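Local coordinates for protein lactose Operon Repressor (Escherichia coli, PDB 1JYE) that probably represses the lactose operon by binding operator DNA as a dimer, its core folded like the sugar-binding periplasmic proteins, at residues A[218-223]-A[244-249]; A[224-229]-A[254-259]. The protein carries 1 engineered substitution. All blocks are in the same frame, centred on the assembly; numbering follows the deposited sequence.

Interaction 1 of 2, residues A[218-223]-A[244-249]; sequences GDWSAM and VANDQM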
loop_
_atom_site.group_PDB
_atom_site.type_symbol
_atom_site.label_atom_id
_atom_site.label_comp_id
_atom_site.label_asym_id
_atom_site.label_seq_id
_atom_site.Cartn_x
_atom_site.Cartn_y
_atom_site.Cartn_z
ATOM N N GLY A 218 -18.264 -2.010 4.503
ATOM C CA GLY A 218 -17.427 -0.974 3.914
ATOM C C GLY A 218 -16.797 -1.470 2.624
ATOM O O GLY A 218 -17.296 -2.421 2.025
ATOM N N ASP A 219 -15.702 -0.847 2.188
ATOM C CA ASP A 219 -15.058 -1.273 0.946
ATOM C C ASP A 219 -13.538 -1.431 1.039
ATOM O O ASP A 219 -12.846 -1.373 0.018
ATOM C CB ASP A 219 -15.397 -0.296 -0.195
ATOM C CG ASP A 219 -14.816 1.095 0.023
ATOM O OD1 ASP A 219 -13.968 1.262 0.920
ATOM O OD2 ASP A 219 -15.205 2.026 -0.717
ATOM N N TRP A 220 -13.044 -1.643 2.261
ATOM C CA TRP A 220 -11.617 -1.817 2.568
ATOM C C TRP A 220 -10.897 -0.482 2.785
ATOM O O TRP A 220 -9.783 -0.461 3.312
ATOM C CB TRP A 220 -10.877 -2.580 1.455
ATOM C CG TRP A 220 -11.286 -4.021 1.211
ATOM C CD1 TRP A 220 -11.489 -4.607 -0.010
ATOM C CD2 TRP A 220 -11.436 -5.072 2.184
ATOM N NE1 TRP A 220 -11.749 -5.947 0.140
ATOM C CE2 TRP A 220 -11.723 -6.261 1.473
ATOM C CE3 TRP A 220 -11.351 -5.125 3.582
ATOM C CZ2 TRP A 220 -11.928 -7.493 2.113
ATOM C CZ3 TRP A 220 -11.555 -6.355 4.221
ATOM C CH2 TRP A 220 -11.840 -7.519 3.481
ATOM N N SER A 221 -11.523 0.625 2.394
ATOM C CA SER A 221 -10.883 1.937 2.545
ATOM C C SER A 221 -11.144 2.615 3.882
ATOM O O SER A 221 -12.165 2.379 4.532
ATOM C CB SER A 221 -11.326 2.887 1.423
ATOM O OG SER A 221 -12.665 3.319 1.617
ATOM N N ALA A 222 -10.211 3.473 4.287
ATOM C CA ALA A 222 -10.356 4.198 5.536
ATOM C C ALA A 222 -11.608 5.066 5.497
ATOM O O ALA A 222 -12.334 5.159 6.486
ATOM C CB ALA A 222 -9.121 5.068 5.792
ATOM N N MET A 223 -11.876 5.694 4.355
ATOM C CA MET A 223 -13.046 6.555 4.263
ATOM C C MET A 223 -14.341 5.781 4.476
ATOM O O MET A 223 -15.277 6.301 5.079
ATOM C CB MET A 223 -13.092 7.285 2.918
ATOM C CG MET A 223 -14.168 8.375 2.854
ATOM S SD MET A 223 -14.027 9.616 4.184
ATOM C CE MET A 223 -12.643 10.589 3.591
ATOM N N VAL A 244 -13.539 -4.657 13.136
ATOM C CA VAL A 244 -13.451 -4.081 11.793
ATOM C C VAL A 244 -12.667 -4.997 10.851
ATOM O O VAL A 244 -11.649 -5.573 11.237
ATOM C CB VAL A 244 -12.805 -2.677 11.865
ATOM C CG1 VAL A 244 -12.837 -2.014 10.500
ATOM C CG2 VAL A 244 -13.556 -1.828 12.887
ATOM N N ALA A 245 -13.148 -5.112 9.612
ATOM C CA ALA A 245 -12.580 -6.020 8.619
ATOM C C ALA A 245 -11.128 -5.829 8.189
ATOM O O ALA A 245 -10.519 -6.761 7.672
ATOM C CB ALA A 245 -13.493 -6.076 7.392
ATOM N N ASN A 246 -10.585 -4.630 8.354
ATOM C CA ASN A 246 -9.172 -4.436 8.046
ATOM C C ASN A 246 -8.666 -3.200 8.759
ATOM O O ASN A 246 -9.452 -2.422 9.297
ATOM C CB ASN A 246 -8.899 -4.429 6.520
ATOM C CG ASN A 246 -9.220 -3.108 5.840
ATOM O OD1 ASN A 246 -9.937 -2.268 6.369
ATOM N ND2 ASN A 246 -8.692 -2.939 4.624
ATOM N N ASP A 247 -7.351 -3.036 8.808
ATOM C CA ASP A 247 -6.779 -1.911 9.525
ATOM C C ASP A 247 -7.126 -0.544 8.956
ATOM O O ASP A 247 -7.322 0.405 9.710
ATOM C CB ASP A 247 -5.260 -2.078 9.627
ATOM C CG ASP A 247 -4.862 -3.256 10.499
ATOM O OD1 ASP A 247 -5.721 -3.753 11.266
ATOM O OD2 ASP A 247 -3.691 -3.681 10.431
ATOM N N GLN A 248 -7.211 -0.431 7.637
ATOM C CA GLN A 248 -7.544 0.856 7.044
ATOM C C GLN A 248 -8.966 1.279 7.397
ATOM O O GLN A 248 -9.201 2.438 7.721
ATOM C CB GLN A 248 -7.343 0.808 5.532
ATOM C CG GLN A 248 -5.873 0.819 5.144
ATOM C CD GLN A 248 -5.649 0.353 3.729
ATOM O OE1 GLN A 248 -5.785 -0.831 3.430
ATOM N NE2 GLN A 248 -5.313 1.284 2.843
ATOM N N MET A 249 -9.920 0.355 7.343
ATOM C CA MET A 249 -11.274 0.732 7.719
ATOM C C MET A 249 -11.286 1.045 9.211
ATOM O O MET A 249 -12.047 1.897 9.663
ATOM C CB MET A 249 -12.272 -0.389 7.404
ATOM C CG MET A 249 -12.490 -0.593 5.918
ATOM S SD MET A 249 -13.929 -1.618 5.573
ATOM C CE MET A 249 -13.354 -3.170 6.096
#
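At what is probably the inducer-pocket end of the C-terminal core subdomain, two strand-to-helix turns meet, and Trp220 and the backbone of Ser221 in one lean on Asn246, Gln248 and Met249 of the other. Asn246 ND2 gives a nearly straight bond (163°) to Trp220 O at 3.0 Å, in the carbonyl plane and on a lone pair, while its OD1 caps the helix of its own segment by accepting from Met249 N at 2.8 Å. CG sits between the backbone N and the carbonyl carbon (chi1 80°), which places the amide between the helix start and Trp220; the two bonds fix its turn. ND2 also bonds a glycerol, probably from the crystallisation liquor, consistent with the cleft where periplasmic-binding-protein folds hold their ligands.

The indole stands at 47° to this amide and meets the other turn with its six-membered ring: CZ3 packs on Ala245 CB at 3.7 Å, and Ala245 O lies at the ring edge near its plane. Met249 brings SD to Trp220 N, which makes a weak bond to it at 3.4 Å, and the bend at chi3 turns CE onto the ring.

At the helix starts the backbones come close. Ala222 CA donates a CA-H...O contact to Gln248 O at 3.0 Å. Ser221 is the N-cap of helix 222-234, and Asp219 OD1 accepts from Ser221 N at 2.9 Å, an Asx turn, and also from Ser221 OG at 2.5 Å. The polar end of Gln248 turns to Asp278 of the second subunit.

Interaction 2 of 2, residues A[224-229]-A[254-259]; sequences SGFQQT and MRAITE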
loop_
_atom_site.group_PDB
_atom_site.type_symbol
_atom_site.label_atom_id
_atom_site.label_comp_id
_atom_site.label_asym_id
_atom_site.label_seq_id
_atom_site.Cartn_x
_atom_site.Cartn_y
_atom_site.Cartn_z
ATOM N N SER A 224 -14.403 4.540 4.001
ATOM C CA SER A 224 -15.627 3.761 4.198
ATOM C C SER A 224 -15.790 3.441 5.684
ATOM O O SER A 224 -16.908 3.384 6.198
ATOM C CB SER A 224 -15.607 2.470 3.362
ATOM O OG SER A 224 -14.729 1.491 3.892
ATOM N N GLY A 225 -14.673 3.244 6.379
ATOM C CA GLY A 225 -14.741 2.963 7.804
ATOM C C GLY A 225 -15.244 4.189 8.543
ATOM O O GLY A 225 -16.018 4.095 9.496
ATOM N N PHE A 226 -14.796 5.357 8.095
ATOM C CA PHE A 226 -15.207 6.614 8.705
ATOM C C PHE A 226 -16.698 6.863 8.477
ATOM O O PHE A 226 -17.438 7.189 9.409
ATOM C CB PHE A 226 -14.413 7.773 8.099
ATOM C CG PHE A 226 -14.847 9.124 8.590
ATOM C CD1 PHE A 226 -14.487 9.568 9.858
ATOM C CD2 PHE A 226 -15.640 9.946 7.793
ATOM C CE1 PHE A 226 -14.911 10.810 10.330
ATOM C CE2 PHE A 226 -16.069 11.188 8.256
ATOM C CZ PHE A 226 -15.704 11.619 9.526
ATOM N N GLN A 227 -17.130 6.713 7.229
ATOM C CA GLN A 227 -18.528 6.944 6.871
ATOM C C GLN A 227 -19.486 5.994 7.581
ATOM O O GLN A 227 -20.476 6.427 8.169
ATOM C CB GLN A 227 -18.712 6.818 5.360
ATOM C CG GLN A 227 -17.868 7.795 4.556
ATOM C CD GLN A 227 -18.004 7.597 3.058
ATOM O OE1 GLN A 227 -17.877 6.481 2.553
ATOM N NE2 GLN A 227 -18.249 8.683 2.339
ATOM N N GLN A 228 -19.193 4.701 7.527
ATOM C CA GLN A 228 -20.061 3.716 8.167
ATOM C C GLN A 228 -20.150 3.912 9.673
ATOM O O GLN A 228 -21.232 3.795 10.264
ATOM C CB GLN A 228 -19.574 2.297 7.855
ATOM C CG GLN A 228 -19.739 1.908 6.395
ATOM C CD GLN A 228 -21.176 2.042 5.926
ATOM O OE1 GLN A 228 -22.093 1.513 6.552
ATOM N NE2 GLN A 228 -21.378 2.750 4.819
ATOM N N THR A 229 -19.018 4.213 10.299
ATOM C CA THR A 229 -18.997 4.413 11.740
ATOM C C THR A 229 -19.738 5.693 12.122
ATOM O O THR A 229 -20.479 5.715 13.103
ATOM C CB THR A 229 -17.552 4.451 12.266
ATOM O OG1 THR A 229 -16.898 3.226 11.910
ATOM C CG2 THR A 229 -17.533 4.599 13.785
ATOM N N MET A 254 -11.783 4.759 13.828
ATOM C CA MET A 254 -11.133 5.453 14.930
ATOM C C MET A 254 -11.282 6.963 14.778
ATOM O O MET A 254 -11.499 7.675 15.760
ATOM C CB MET A 254 -9.658 5.056 14.990
ATOM C CG MET A 254 -9.443 3.627 15.475
ATOM S SD MET A 254 -7.760 3.039 15.224
ATOM C CE MET A 254 -6.849 4.226 16.214
ATOM N N ARG A 255 -11.172 7.454 13.549
ATOM C CA ARG A 255 -11.330 8.882 13.318
ATOM C C ARG A 255 -12.770 9.296 13.623
ATOM O O ARG A 255 -13.006 10.328 14.246
ATOM C CB ARG A 255 -10.994 9.255 11.871
ATOM C CG ARG A 255 -11.244 10.731 11.591
ATOM C CD ARG A 255 -11.069 11.116 10.133
ATOM N NE ARG A 255 -11.758 12.381 9.880
ATOM C CZ ARG A 255 -12.322 12.717 8.726
ATOM N NH1 ARG A 255 -12.279 11.890 7.691
ATOM N NH2 ARG A 255 -12.973 13.870 8.621
ATOM N N ALA A 256 -13.729 8.483 13.191
ATOM C CA ALA A 256 -15.140 8.788 13.430
ATOM C C ALA A 256 -15.413 8.851 14.929
ATOM O O ALA A 256 -16.063 9.777 15.417
ATOM C CB ALA A 256 -16.026 7.725 12.778
ATOM N N ILE A 257 -14.916 7.857 15.653
ATOM C CA ILE A 257 -15.089 7.788 17.099
ATOM C C ILE A 257 -14.528 9.044 17.762
ATOM O O ILE A 257 -15.201 9.702 18.557
ATOM C CB ILE A 257 -14.369 6.547 17.671
ATOM C CG1 ILE A 257 -15.064 5.275 17.175
ATOM C CG2 ILE A 257 -14.356 6.593 19.195
ATOM C CD1 ILE A 257 -14.259 4.007 17.390
ATOM N N THR A 258 -13.292 9.377 17.412
ATOM C CA THR A 258 -12.618 10.536 17.981
ATOM C C THR A 258 -13.319 11.859 17.680
ATOM O O THR A 258 -13.498 12.685 18.575
ATOM C CB THR A 258 -11.164 10.613 17.481
ATOM O OG1 THR A 258 -10.493 9.383 17.782
ATOM C CG2 THR A 258 -10.425 11.759 18.162
ATOM N N GLU A 259 -13.722 12.063 16.431
ATOM C CA GLU A 259 -14.384 13.306 16.062
ATOM C C GLU A 259 -15.784 13.404 16.656
ATOM O O GLU A 259 -16.372 14.487 16.698
ATOM C CB GLU A 259 -14.431 13.456 14.537
ATOM C CG GLU A 259 -13.049 13.374 13.890
ATOM C CD GLU A 259 -12.998 13.935 12.480
ATOM O OE1 GLU A 259 -14.025 13.893 11.771
ATOM O OE2 GLU A 259 -11.912 14.404 12.072
#
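Phe226 and Arg255 stack flat on each other where helices 222-234 and 247-259 run side by side, their local axes 8.1 Å apart and inclined at 44°. The guanidinium plane is within 5° of the ring plane, and Arg255 CZ lies 3.8 Å from the centroid of the Phe226 ring, over its face: a cation-pi contact made along with the stack. Phe226 has CG anti to N (chi1 175°), which swings the ring across to the second helix, and the extended Arg255 chain runs past Phe226 CD1 and CE1 before its head settles on the ring.

Arg255 NE makes a straight salt bridge to Glu259 OE2 at 3.0 Å, in the guanidinium plane but from above the carboxylate plane; a longer, weak bond joins NH2 to OE1. Glu259 OE1 also touches Phe226 CE1 at 3.5 Å, the carboxylate nearly perpendicular to the ring. A leucine in place of Arg255 would probably leave the Glu259 carboxylate without its mate and the ring face without its flat cover.

The apolar contact is between small side chains. Ala256 CB meets Thr229 CG2 at 3.6 Å, while Thr229 OG1 turns back to Gly225 O at 2.7 Å, keeping the methyl toward the neighbour.

Both helices follow strands of the same parallel sheet, 214-217 and 241-244, and the second subunit packs against them, with its Cys281 on Phe226 and its Ser280 on Arg255.

Interactions 1 and 2 are successive levels of one helix pair: helix 222-234 meets helix 247-259 at their N-terminal ends in 218-223/244-249, and again further along in 224-229/254-259, with centres about 10 Å apart. Ser224 joins the levels. Its OG lies 3.1 Å from Asp219 N, a probable hydrogen bond, and packs 3.6 Å from Met249 SD; Gly225 CA comes 4.2 Å from Met249 CB. Interaction 1 holds the glycerol beside Asn246, its centre about 11 Å from that of the chain, against about 20 Å for interaction 2. Both face the second subunit, whose Cys281 packs on Ala222 as well as on Phe226, so the helix pair lies between the glycerol site and the dimer interface.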